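Side-chain contacts in p800 reaction center core protein (Heliobacterium modesticaldum, PDB 5V8K), which forms the core of a symmetric homodimeric photosynthetic reaction centre, holding bacteriochlorophylls and a 4Fe-4S cluster, probably for light-driven electron transfer: residues A[267-272]-A[586-591]; A[273-278]-A[387-392]; A[259-264]-A[457-462]. One frame throughout, in Å; residues are numbered along the deposited sequence.

Interaction 1: residues A[267-272]-A[586-591]; sequences HLVMGI and FFKMTI. With GBF (Bacteriochlorophyll g), chain B.
Val269 divides its two methyls between three side chains of the 586-591 segment. Its CG1 stands anti to the backbone N (chi1 173°) and passes alongside Phe587, approaching CE2 of that ring obliquely at 4.0 Å, while the ammonium of Lys588 lies at a similar range on another side of the same methyl. CG2 meets Ile591 tip to tip, with CD1 of the isoleucine 4.0 Å away. Within its own helix, Ile591 also places CG1 above one face of the Phe587 ring, offset toward the rim. The two transmembrane helices, 258-291 and 575-599 of this PsaA/PsaB-family core, run nearly antiparallel (166°), their segment axes 12.5 Å apart. A bacteriochlorophyll g lies beside both segments, touched by His267 and Met270 from one and by Lys588, Met589 and Ile591 from the other. Lys588 bends at chi2 (-59°) and then extends over the macrocycle, its CD 3.6 Å from C2B of the pigment. Its NZ donates to a water at 2.7 Å, and this water is the axial ligand of the magnesium at 2.5 Å. Met270 brings CE over the same macrocycle face, near ND. With an alanine in place of Lys588, the magnesium-bound water would probably lose the ammonium that donates to it and part of the pigment face its cover. The ester methyl CED of the pigment rests 3.7 Å above the centre of the His267 ring. That imidazole is fixed twice: ND1 is hydrogen-bonded to Ala263 O, and NE2 ligates the magnesium of a second bacteriochlorophyll g.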
# COMPACT_ATOMS: atom_id res chain seq x y z
N HIS A 267 4.23 -12.85 -20.61
CA HIS A 267 5.60 -13.31 -20.83
C HIS A 267 6.63 -12.44 -20.10
O HIS A 267 7.68 -12.94 -19.70
CB HIS A 267 5.91 -13.37 -22.32
CG HIS A 267 5.22 -14.51 -23.00
ND1 HIS A 267 3.89 -14.48 -23.35
CD2 HIS A 267 5.66 -15.75 -23.32
CE1 HIS A 267 3.55 -15.64 -23.89
NE2 HIS A 267 4.60 -16.43 -23.86
N LEU A 268 6.34 -11.15 -19.92
CA LEU A 268 7.18 -10.30 -19.09
C LEU A 268 7.22 -10.78 -17.65
O LEU A 268 8.29 -10.90 -17.04
CB LEU A 268 6.65 -8.87 -19.17
CG LEU A 268 7.23 -7.88 -18.20
CD1 LEU A 268 8.74 -7.85 -18.41
CD2 LEU A 268 6.57 -6.53 -18.40
N VAL A 269 6.04 -11.03 -17.14
CA VAL A 269 5.92 -11.43 -15.75
C VAL A 269 6.57 -12.83 -15.51
O VAL A 269 7.35 -13.04 -14.61
CB VAL A 269 4.47 -11.45 -15.19
CG1 VAL A 269 4.42 -12.03 -13.80
CG2 VAL A 269 3.79 -10.09 -15.27
N MET A 270 6.27 -13.77 -16.38
CA MET A 270 6.79 -15.13 -16.22
C MET A 270 8.32 -15.12 -16.41
O MET A 270 9.03 -15.89 -15.83
CB MET A 270 6.17 -16.20 -17.18
CG MET A 270 4.71 -16.50 -16.95
SD MET A 270 4.51 -17.46 -15.47
CE MET A 270 3.15 -18.50 -15.88
N GLY A 271 8.78 -14.32 -17.33
CA GLY A 271 10.22 -14.22 -17.55
C GLY A 271 10.94 -13.68 -16.33
O GLY A 271 11.97 -14.22 -15.92
N ILE A 272 10.39 -12.66 -15.70
CA ILE A 272 11.00 -12.12 -14.48
C ILE A 272 11.03 -13.20 -13.41
O ILE A 272 12.01 -13.35 -12.66
CB ILE A 272 10.23 -10.89 -13.99
CG1 ILE A 272 10.39 -9.70 -14.96
CG2 ILE A 272 10.66 -10.50 -12.58
CD1 ILE A 272 11.77 -9.19 -15.14
N PHE A 586 1.47 -10.46 -2.52
CA PHE A 586 1.73 -9.05 -2.75
C PHE A 586 2.05 -8.83 -4.22
O PHE A 586 1.42 -8.02 -4.91
CB PHE A 586 2.90 -8.61 -1.83
CG PHE A 586 3.20 -7.18 -1.86
CD1 PHE A 586 3.85 -6.62 -2.91
CD2 PHE A 586 2.88 -6.40 -0.78
CE1 PHE A 586 4.19 -5.27 -2.92
CE2 PHE A 586 3.21 -5.04 -0.74
CZ PHE A 586 3.86 -4.48 -1.84
N PHE A 587 2.94 -9.66 -4.67
CA PHE A 587 3.40 -9.66 -6.06
C PHE A 587 2.24 -9.98 -7.07
O PHE A 587 1.98 -9.27 -7.99
CB PHE A 587 4.57 -10.63 -6.35
CG PHE A 587 5.10 -10.58 -7.76
CD1 PHE A 587 5.91 -9.54 -8.18
CD2 PHE A 587 4.84 -11.58 -8.68
CE1 PHE A 587 6.41 -9.51 -9.44
CE2 PHE A 587 5.35 -11.53 -9.94
CZ PHE A 587 6.14 -10.50 -10.31
N LYS A 588 1.52 -11.06 -6.85
CA LYS A 588 0.47 -11.47 -7.77
C LYS A 588 -0.73 -10.55 -7.74
O LYS A 588 -1.38 -10.34 -8.76
CB LYS A 588 0.04 -12.91 -7.49
CG LYS A 588 1.03 -13.94 -8.06
CD LYS A 588 1.17 -13.78 -9.60
CE LYS A 588 2.06 -14.81 -10.27
NZ LYS A 588 1.96 -14.59 -11.78
N MET A 589 -1.10 -10.02 -6.57
CA MET A 589 -2.22 -9.07 -6.56
C MET A 589 -1.88 -7.78 -7.30
O MET A 589 -2.75 -7.17 -7.93
CB MET A 589 -2.67 -8.78 -5.13
CG MET A 589 -3.36 -9.93 -4.42
SD MET A 589 -4.80 -10.59 -5.26
CE MET A 589 -4.04 -12.01 -5.94
N THR A 590 -0.62 -7.36 -7.25
CA THR A 590 -0.19 -6.25 -8.10
C THR A 590 -0.36 -6.61 -9.57
O THR A 590 -0.90 -5.83 -10.36
CB THR A 590 1.26 -5.90 -7.82
OG1 THR A 590 1.42 -5.49 -6.44
CG2 THR A 590 1.69 -4.81 -8.72
N ILE A 591 0.06 -7.82 -9.94
CA ILE A 591 -0.09 -8.26 -11.32
C ILE A 591 -1.57 -8.34 -11.74
O ILE A 591 -1.92 -8.03 -12.88
CB ILE A 591 0.64 -9.61 -11.52
CG1 ILE A 591 2.14 -9.50 -11.26
CG2 ILE A 591 0.44 -10.12 -12.95
CD1 ILE A 591 2.82 -8.31 -11.86
MG GBF B . -0.30 -17.32 -13.79
CHA GBF B . -0.38 -17.17 -17.31
CHB GBF B . -1.28 -14.16 -13.71
CHC GBF B . -1.15 -17.95 -10.46
CHD GBF B . 0.36 -20.86 -14.17
NA GBF B . -0.51 -15.90 -15.17
C1A GBF B . -0.51 -15.89 -16.52
C2A GBF B . -0.64 -14.57 -17.25
C3A GBF B . -0.91 -13.66 -16.04
C4A GBF B . -0.90 -14.65 -14.90
CMA GBF B . 0.17 -12.58 -15.83
CAA GBF B . -1.70 -14.46 -18.37
CBA GBF B . -3.16 -14.77 -17.97
CGA GBF B . -3.38 -16.24 -17.67
O1A GBF B . -3.20 -17.12 -18.50
O2A GBF B . -3.59 -16.67 -16.30
NB GBF B . -1.15 -16.21 -12.31
C1B GBF B . -1.43 -14.91 -12.42
C2B GBF B . -1.96 -14.48 -11.20
C3B GBF B . -1.92 -15.55 -10.31
C4B GBF B . -1.35 -16.60 -11.04
CMB GBF B . -2.46 -13.08 -10.96
CAB GBF B . -2.35 -15.61 -8.89
CBB GBF B . -3.02 -14.71 -8.19
NC GBF B . -0.37 -19.01 -12.62
C1C GBF B . -0.70 -19.08 -11.32
C2C GBF B . -0.71 -20.32 -10.49
C3C GBF B . -0.26 -21.06 -11.70
C4C GBF B . -0.07 -20.31 -12.86
CMC GBF B . 0.29 -20.23 -9.35
CAC GBF B . -0.01 -22.53 -11.69
CBC GBF B . -0.19 -23.36 -10.45
ND GBF B . 0.03 -18.69 -15.22
C1D GBF B . 0.22 -20.00 -15.36
C2D GBF B . 0.20 -20.71 -16.79
C3D GBF B . -0.03 -19.47 -17.38
C4D GBF B . -0.16 -18.33 -16.55
CMD GBF B . 0.37 -22.12 -17.28
CAD GBF B . -0.13 -18.99 -18.76
OBD GBF B . -0.21 -19.58 -19.89
CBD GBF B . -0.23 -17.49 -18.76
CGD GBF B . 0.97 -16.80 -19.41
O1D GBF B . 0.83 -15.73 -19.94
O2D GBF B . 2.30 -17.38 -19.43
CED GBF B . 3.30 -16.77 -20.25
C1 GBF B . -3.75 -18.06 -15.99
C2 GBF B . -3.96 -18.13 -14.50
C3 GBF B . -3.88 -19.28 -13.80
C4 GBF B . -3.57 -20.59 -14.49
C5 GBF B . -4.11 -19.27 -12.29
C6 GBF B . -4.65 -17.94 -11.71
C7 GBF B . -4.99 -18.17 -10.25
C8 GBF B . -6.23 -18.05 -9.72
C9 GBF B . -7.42 -17.66 -10.55
C10 GBF B . -6.44 -18.36 -8.25
C11 GBF B . -5.96 -17.24 -7.36
C12 GBF B . -6.17 -17.62 -5.91
C13 GBF B . -5.74 -16.81 -4.93
C14 GBF B . -5.93 -17.16 -3.48
C15 GBF B . -5.03 -15.51 -5.24
O HOH W 1 2.12 -16.84 -13.24

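Interaction 2: residues A[273-278]-A[387-392]; sequences MFWIGG and GGLHFT. With GBF (Bacteriochlorophyll g), chain C.
Trp275 reaches out from helix 258-291 and lays the far end of its indole against Leu389. The two side chains cross obliquely, and the methyl CD2 of Leu389 sits 3.7 Å from Trp275 CZ3 and equally close to CH2. One turn further along helix 376-401, Thr392 turns its CG2 inward; the Ile276 side chain crosses it at about a right angle, with CD1 3.9 Å from that methyl. The threonine methyl also lies 4.2 Å from Trp275 CZ3.

What presents this methyl is the first torsion of Thr392 (chi1 -60°), which places CG2 anti to the backbone N and swings OG1 back to its own helix. There the hydroxyl donates to Gly388 O at 2.9 Å, and it makes a weak bond to Phe447 O. The Gly388 carbonyl accepts the helical bond from Thr392 N as well, and the two donors arrive from opposite faces of its plane, fixing the rotation of the threonine. Leu389 stands next to His390, whose CB points away from helix 258-291. The imidazole NE2 binds the magnesium of a bacteriochlorophyll g at 2.5 Å as an axial ligand, and ND1 is held by Ala386 O one turn earlier. Met393 and Met396 also meet Trp275, Phe441 flanks Ile276, and Val451 covers Leu389 and Thr392. Trp275 also borders a bound phospholipid and another bacteriochlorophyll g.

This is apolar packing between two transmembrane helices of the PsaA/PsaB-family core, their segment axes 13.0 Å apart and crossing at -26°, roughly parallel. At that distance the gap is bridged by side chains, the indole of Trp275 reaching furthest. No hydrogen bond joins the two segments: cohesion comes from shape and dispersion, while the polar groups of Thr392 and His390 engage mainly their own helix and the pigment metal.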
# COMPACT_ATOMS: atom_id res chain seq x y z
N MET A 273 9.93 -13.93 -13.33
CA MET A 273 9.79 -14.99 -12.31
C MET A 273 10.85 -16.12 -12.53
O MET A 273 11.43 -16.64 -11.60
CB MET A 273 8.34 -15.59 -12.18
CG MET A 273 7.28 -14.70 -11.59
SD MET A 273 5.62 -15.19 -12.03
CE MET A 273 5.41 -16.72 -11.16
N PHE A 274 11.09 -16.51 -13.77
CA PHE A 274 12.09 -17.55 -14.03
C PHE A 274 13.51 -17.02 -13.85
O PHE A 274 14.40 -17.77 -13.46
CB PHE A 274 11.92 -18.13 -15.44
CG PHE A 274 10.91 -19.24 -15.52
CD1 PHE A 274 11.27 -20.52 -15.17
CD2 PHE A 274 9.60 -19.00 -15.94
CE1 PHE A 274 10.35 -21.56 -15.23
CE2 PHE A 274 8.69 -20.03 -15.99
CZ PHE A 274 9.06 -21.31 -15.64
N TRP A 275 13.74 -15.74 -14.15
CA TRP A 275 15.05 -15.14 -13.94
C TRP A 275 15.42 -15.18 -12.46
O TRP A 275 16.49 -15.65 -12.08
CB TRP A 275 15.03 -13.69 -14.45
CG TRP A 275 16.30 -12.89 -14.38
CD1 TRP A 275 17.58 -13.32 -14.59
CD2 TRP A 275 16.38 -11.49 -14.09
NE1 TRP A 275 18.46 -12.25 -14.44
CE2 TRP A 275 17.74 -11.12 -14.14
CE3 TRP A 275 15.43 -10.51 -13.78
CZ2 TRP A 275 18.16 -9.81 -13.89
CZ3 TRP A 275 15.85 -9.23 -13.53
CH2 TRP A 275 17.21 -8.88 -13.59
N ILE A 276 14.51 -14.72 -11.61
CA ILE A 276 14.80 -14.60 -10.20
C ILE A 276 14.80 -15.97 -9.55
O ILE A 276 15.68 -16.28 -8.76
CB ILE A 276 13.82 -13.63 -9.54
CG1 ILE A 276 14.07 -12.22 -10.08
CG2 ILE A 276 13.96 -13.68 -8.01
CD1 ILE A 276 12.99 -11.21 -9.78
N GLY A 277 13.82 -16.81 -9.88
CA GLY A 277 13.81 -18.17 -9.35
C GLY A 277 14.96 -19.01 -9.85
O GLY A 277 15.48 -19.86 -9.13
N GLY A 278 15.37 -18.80 -11.10
CA GLY A 278 16.54 -19.52 -11.59
C GLY A 278 17.80 -19.13 -10.86
O GLY A 278 18.63 -19.99 -10.50
N GLY A 387 17.23 0.99 -14.80
CA GLY A 387 17.48 1.16 -13.36
C GLY A 387 16.76 0.12 -12.52
O GLY A 387 17.30 -0.38 -11.53
N GLY A 388 15.50 -0.19 -12.88
CA GLY A 388 14.77 -1.21 -12.16
C GLY A 388 15.43 -2.57 -12.25
O GLY A 388 15.47 -3.33 -11.28
N LEU A 389 16.03 -2.87 -13.41
CA LEU A 389 16.76 -4.11 -13.57
C LEU A 389 17.96 -4.20 -12.63
O LEU A 389 18.20 -5.24 -12.01
CB LEU A 389 17.19 -4.28 -15.03
CG LEU A 389 16.08 -4.76 -15.96
CD1 LEU A 389 16.56 -4.60 -17.38
CD2 LEU A 389 15.68 -6.21 -15.69
N HIS A 390 18.76 -3.13 -12.56
CA HIS A 390 19.92 -3.14 -11.67
C HIS A 390 19.49 -3.11 -10.21
O HIS A 390 20.13 -3.73 -9.36
CB HIS A 390 20.82 -1.95 -11.97
CG HIS A 390 21.48 -2.04 -13.30
ND1 HIS A 390 20.79 -1.91 -14.48
CD2 HIS A 390 22.75 -2.35 -13.64
CE1 HIS A 390 21.62 -2.07 -15.49
NE2 HIS A 390 22.82 -2.33 -15.00
N PHE A 391 18.40 -2.41 -9.92
CA PHE A 391 17.81 -2.42 -8.59
C PHE A 391 17.42 -3.84 -8.17
O PHE A 391 17.82 -4.32 -7.11
CB PHE A 391 16.61 -1.47 -8.63
CG PHE A 391 15.87 -1.31 -7.35
CD1 PHE A 391 16.42 -0.63 -6.29
CD2 PHE A 391 14.58 -1.76 -7.24
CE1 PHE A 391 15.71 -0.47 -5.11
CE2 PHE A 391 13.86 -1.61 -6.09
CZ PHE A 391 14.41 -0.98 -5.02
N THR A 392 16.64 -4.53 -9.02
CA THR A 392 16.29 -5.92 -8.77
C THR A 392 17.53 -6.79 -8.59
O THR A 392 17.55 -7.72 -7.78
CB THR A 392 15.41 -6.45 -9.92
OG1 THR A 392 14.22 -5.67 -10.00
CG2 THR A 392 15.01 -7.87 -9.64
MG GBF C . 24.49 -3.23 -16.60
CHA GBF C . 22.26 -3.17 -19.32
CHB GBF C . 23.85 -6.46 -16.20
CHC GBF C . 27.08 -3.17 -14.38
CHD GBF C . 25.64 -0.05 -17.87
NA GBF C . 23.22 -4.49 -17.44
C1A GBF C . 22.27 -4.35 -18.37
C2A GBF C . 21.63 -5.63 -18.84
C3A GBF C . 21.83 -6.43 -17.55
C4A GBF C . 23.06 -5.76 -17.04
CMA GBF C . 20.66 -6.35 -16.55
CAA GBF C . 22.28 -6.34 -20.04
CBA GBF C . 21.48 -6.24 -21.34
CGA GBF C . 20.51 -7.41 -21.48
O1A GBF C . 20.65 -8.25 -22.37
O2A GBF C . 19.24 -7.36 -20.77
NB GBF C . 25.32 -4.66 -15.45
C1B GBF C . 24.95 -5.93 -15.39
C2B GBF C . 25.81 -6.58 -14.51
C3B GBF C . 26.69 -5.64 -14.03
C4B GBF C . 26.34 -4.44 -14.62
CMB GBF C . 25.76 -8.05 -14.19
CAB GBF C . 27.82 -5.80 -13.09
CBB GBF C . 28.33 -6.92 -12.64
NC GBF C . 26.02 -1.94 -16.28
C1C GBF C . 26.91 -2.02 -15.29
C2C GBF C . 27.84 -0.95 -14.88
C3C GBF C . 27.35 -0.16 -16.00
C4C GBF C . 26.31 -0.70 -16.74
CMC GBF C . 27.33 -0.40 -13.55
CAC GBF C . 27.88 1.20 -16.29
CBC GBF C . 28.99 1.81 -15.47
ND GBF C . 24.16 -1.90 -18.10
C1D GBF C . 24.56 -0.74 -18.57
C2D GBF C . 23.93 -0.03 -19.88
C3D GBF C . 23.09 -1.13 -20.01
C4D GBF C . 23.19 -2.18 -19.05
CMD GBF C . 24.13 1.21 -20.69
CAD GBF C . 21.91 -1.40 -20.84
OBD GBF C . 21.50 -0.99 -21.98
CBD GBF C . 21.37 -2.74 -20.44
CGD GBF C . 19.91 -2.67 -20.16
O1D GBF C . 19.44 -2.33 -19.10
O2D GBF C . 18.97 -3.02 -21.19
CED GBF C . 17.59 -2.72 -20.95

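Interaction 3: residues A[259-264]-A[457-462]; sequences LVKQAI and FYIDGC. With CA (calcium ion), chain D; GBF (Bacteriochlorophyll g), chain Y.
Lys261 NZ is gripped by several oxygens, among them OD1 of Asp460, to which it donates at 2.9 Å in a salt bridge. The two side chains cross at about a right angle, and NZ meets OD1 nearly in line with its C-O bond; a bend at chi3 (-72°) turns the ammonium there. Ser495 OG, Asn255 OD1 and Leu494 O also bond to NZ, so four oxygens share the three N-H groups of the buried ammonium. Asp460 has further partners: its OD2 binds the calcium ion at 2.4 Å and is hydrogen-bonded to Tyr505 OH, whereas OD1 takes a 2.6 Å bond from a water that is itself a calcium ligand. Lysine and calcium would probably favour the ionised carboxylate.

Away from the ammonium the contact is apolar. The Lys261 and Ile459 side chains slide past each other in opposite directions, with CG 3.9 Å from CG2, and Ile459 CD1 lies 3.8 Å from Ile264 CG2 and against methyl C4 on the tail of a bacteriochlorophyll g. That pigment also lays CMB over the rim of one Tyr458 ring face.

Helix 449-459 ends here in a Schellman motif, with Gly461 at positive phi, Cys462 N bonded to Phe457 O and Gly461 N to Tyr458 O. The turn places Asp460 just past the last helical residue, in a calcium site completed by Gln509 OE1, Leu597 O and two waters.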
# COMPACT_ATOMS: atom_id res chain seq x y z
N LEU A 259 -5.04 -7.99 -27.30
CA LEU A 259 -4.66 -9.35 -26.94
C LEU A 259 -3.16 -9.54 -27.00
O LEU A 259 -2.60 -10.29 -26.19
CB LEU A 259 -5.33 -10.38 -27.85
CG LEU A 259 -6.86 -10.35 -27.89
CD1 LEU A 259 -7.36 -11.45 -28.79
CD2 LEU A 259 -7.42 -10.52 -26.46
N VAL A 260 -2.49 -8.86 -27.93
CA VAL A 260 -1.04 -8.94 -27.99
C VAL A 260 -0.45 -8.47 -26.65
O VAL A 260 0.46 -9.09 -26.10
CB VAL A 260 -0.49 -8.10 -29.15
CG1 VAL A 260 1.03 -8.30 -29.25
CG2 VAL A 260 -1.14 -8.45 -30.45
N LYS A 261 -0.94 -7.35 -26.14
CA LYS A 261 -0.38 -6.83 -24.90
C LYS A 261 -0.73 -7.70 -23.69
O LYS A 261 0.05 -7.72 -22.73
CB LYS A 261 -0.82 -5.39 -24.70
CG LYS A 261 -0.16 -4.51 -25.69
CD LYS A 261 -0.57 -3.07 -25.59
CE LYS A 261 -1.94 -2.86 -26.08
NZ LYS A 261 -2.38 -1.46 -25.95
N GLN A 262 -1.82 -8.47 -23.74
CA GLN A 262 -2.06 -9.46 -22.68
C GLN A 262 -1.01 -10.56 -22.73
O GLN A 262 -0.46 -10.95 -21.70
CB GLN A 262 -3.46 -10.05 -22.79
CG GLN A 262 -4.55 -9.12 -22.32
CD GLN A 262 -5.96 -9.56 -22.77
OE1 GLN A 262 -6.25 -10.74 -22.88
NE2 GLN A 262 -6.83 -8.60 -22.98
N ALA A 263 -0.68 -11.03 -23.93
CA ALA A 263 0.36 -12.04 -24.07
C ALA A 263 1.71 -11.50 -23.62
O ALA A 263 2.51 -12.22 -23.01
CB ALA A 263 0.45 -12.51 -25.50
N ILE A 264 1.98 -10.24 -23.94
CA ILE A 264 3.24 -9.60 -23.57
C ILE A 264 3.36 -9.53 -22.06
O ILE A 264 4.40 -9.86 -21.49
CB ILE A 264 3.33 -8.21 -24.22
CG1 ILE A 264 3.63 -8.37 -25.70
CG2 ILE A 264 4.41 -7.35 -23.54
CD1 ILE A 264 3.52 -7.11 -26.47
N PHE A 457 3.45 0.30 -18.31
CA PHE A 457 2.96 1.64 -18.62
C PHE A 457 3.49 2.10 -19.97
O PHE A 457 2.73 2.64 -20.78
CB PHE A 457 3.32 2.62 -17.50
CG PHE A 457 2.61 2.34 -16.19
CD1 PHE A 457 1.26 2.03 -16.14
CD2 PHE A 457 3.33 2.34 -14.99
CE1 PHE A 457 0.64 1.76 -14.91
CE2 PHE A 457 2.73 2.09 -13.81
CZ PHE A 457 1.39 1.79 -13.75
N TYR A 458 4.75 1.82 -20.28
CA TYR A 458 5.28 2.20 -21.58
C TYR A 458 4.55 1.46 -22.71
O TYR A 458 4.11 2.06 -23.69
CB TYR A 458 6.78 1.94 -21.65
CG TYR A 458 7.34 2.21 -23.01
CD1 TYR A 458 7.64 3.50 -23.40
CD2 TYR A 458 7.58 1.19 -23.89
CE1 TYR A 458 8.13 3.76 -24.67
CE2 TYR A 458 8.09 1.44 -25.16
CZ TYR A 458 8.34 2.74 -25.55
OH TYR A 458 8.85 3.03 -26.82
N ILE A 459 4.45 0.13 -22.58
CA ILE A 459 3.91 -0.69 -23.65
C ILE A 459 2.45 -0.34 -23.92
O ILE A 459 2.00 -0.37 -25.06
CB ILE A 459 4.11 -2.18 -23.28
CG1 ILE A 459 5.56 -2.58 -23.55
CG2 ILE A 459 3.13 -3.10 -24.03
CD1 ILE A 459 5.94 -3.91 -22.90
N ASP A 460 1.71 0.01 -22.90
CA ASP A 460 0.32 0.39 -23.08
C ASP A 460 0.15 1.85 -23.51
O ASP A 460 -0.97 2.34 -23.45
CB ASP A 460 -0.49 0.18 -21.81
CG ASP A 460 -1.89 -0.40 -22.11
OD1 ASP A 460 -2.07 -1.06 -23.14
OD2 ASP A 460 -2.80 -0.16 -21.30
N GLY A 461 1.20 2.55 -23.93
CA GLY A 461 1.02 3.88 -24.51
C GLY A 461 0.91 5.04 -23.53
O GLY A 461 0.47 6.12 -23.94
N CYS A 462 1.26 4.86 -22.25
CA CYS A 462 1.45 6.00 -21.36
C CYS A 462 2.52 6.96 -21.87
O CYS A 462 3.54 6.55 -22.43
CB CYS A 462 1.85 5.57 -19.96
SG CYS A 462 0.57 4.84 -19.04
CA CA D . -5.10 -0.93 -21.42
MG GBF Y . 14.53 -1.18 -27.78
CHA GBF Y . 12.99 -1.44 -30.90
CHB GBF Y . 11.85 0.49 -26.72
CHC GBF Y . 15.86 -1.63 -24.64
CHD GBF Y . 16.82 -3.69 -28.99
NA GBF Y . 12.82 -0.58 -28.62
C1A GBF Y . 12.39 -0.52 -29.89
C2A GBF Y . 10.97 -0.04 -30.11
C3A GBF Y . 10.88 0.85 -28.90
C4A GBF Y . 11.90 0.21 -28.03
CMA GBF Y . 11.30 2.29 -29.25
CAA GBF Y . 9.81 -1.04 -30.20
CBA GBF Y . 9.93 -2.16 -29.18
CGA GBF Y . 9.45 -1.78 -27.80
O1A GBF Y . 8.56 -0.97 -27.60
O2A GBF Y . 9.97 -2.51 -26.67
NB GBF Y . 13.90 -0.66 -25.93
C1B GBF Y . 12.82 0.09 -25.67
C2B GBF Y . 12.78 0.32 -24.30
C3B GBF Y . 13.89 -0.27 -23.73
C4B GBF Y . 14.61 -0.85 -24.79
CMB GBF Y . 11.72 1.06 -23.52
CAB GBF Y . 14.10 -0.20 -22.27
CBB GBF Y . 14.96 -0.79 -21.51
NC GBF Y . 15.98 -2.38 -27.03
C1C GBF Y . 16.42 -2.40 -25.76
C2C GBF Y . 17.56 -3.22 -25.26
C3C GBF Y . 17.71 -3.76 -26.62
C4C GBF Y . 16.83 -3.27 -27.58
CMC GBF Y . 18.67 -2.25 -24.81
CAC GBF Y . 18.73 -4.77 -26.99
CBC GBF Y . 19.69 -5.33 -25.99
ND GBF Y . 14.92 -2.31 -29.41
C1D GBF Y . 15.76 -3.21 -29.88
C2D GBF Y . 15.66 -3.79 -31.39
C3D GBF Y . 14.56 -2.98 -31.58
C4D GBF Y . 14.12 -2.16 -30.52
CMD GBF Y . 16.39 -4.76 -32.26
CAD GBF Y . 13.80 -2.60 -32.78
OBD GBF Y . 13.54 -3.19 -33.88
CBD GBF Y . 12.73 -1.65 -32.34
CGD GBF Y . 12.86 -0.37 -33.10
O1D GBF Y . 13.60 0.55 -32.73
O2D GBF Y . 12.13 -0.27 -34.33
CED GBF Y . 12.31 0.93 -35.06
C1 GBF Y . 9.55 -2.18 -25.35
C2 GBF Y . 9.94 -3.31 -24.46
C3 GBF Y . 9.76 -3.24 -23.14
C4 GBF Y . 9.21 -1.99 -22.53
C5 GBF Y . 10.14 -4.41 -22.26
C6 GBF Y . 11.43 -4.07 -21.49
C7 GBF Y . 11.79 -5.18 -20.51
C8 GBF Y . 13.07 -5.58 -20.30
C9 GBF Y . 14.23 -4.93 -21.01
C10 GBF Y . 13.42 -6.65 -19.30
C11 GBF Y . 12.57 -7.87 -19.32
C12 GBF Y . 13.20 -9.01 -18.54
C13 GBF Y . 12.70 -10.25 -18.60
C14 GBF Y . 13.37 -11.34 -17.82
C15 GBF Y . 11.48 -10.58 -19.43
O HOH W 2 -4.16 -2.54 -23.11
O HOH W 3 -5.13 0.56 -23.24

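In the fold
Helix 258-291 supplies the first segment of all three contacts, in the order 259-264, 267-272 and 273-278. Onward along the chain, interaction 2 closes first, when helix 376-401 returns to 273-278. Interaction 3 closes next at the end of helix 449-459, and interaction 1 last, on the C-terminal helix 575-599. Interaction 2 is thus nested inside the loops of both others, whereas interactions 1 and 3 cross. One long membrane helix is thereby tied to three later parts of the fold. Interactions 1 and 2 touch directly, Lys588 NZ packing 3.7 Å from Met273 SD; interactions 2 and 3 stay apart, their nearest atoms separated by about 11 Å.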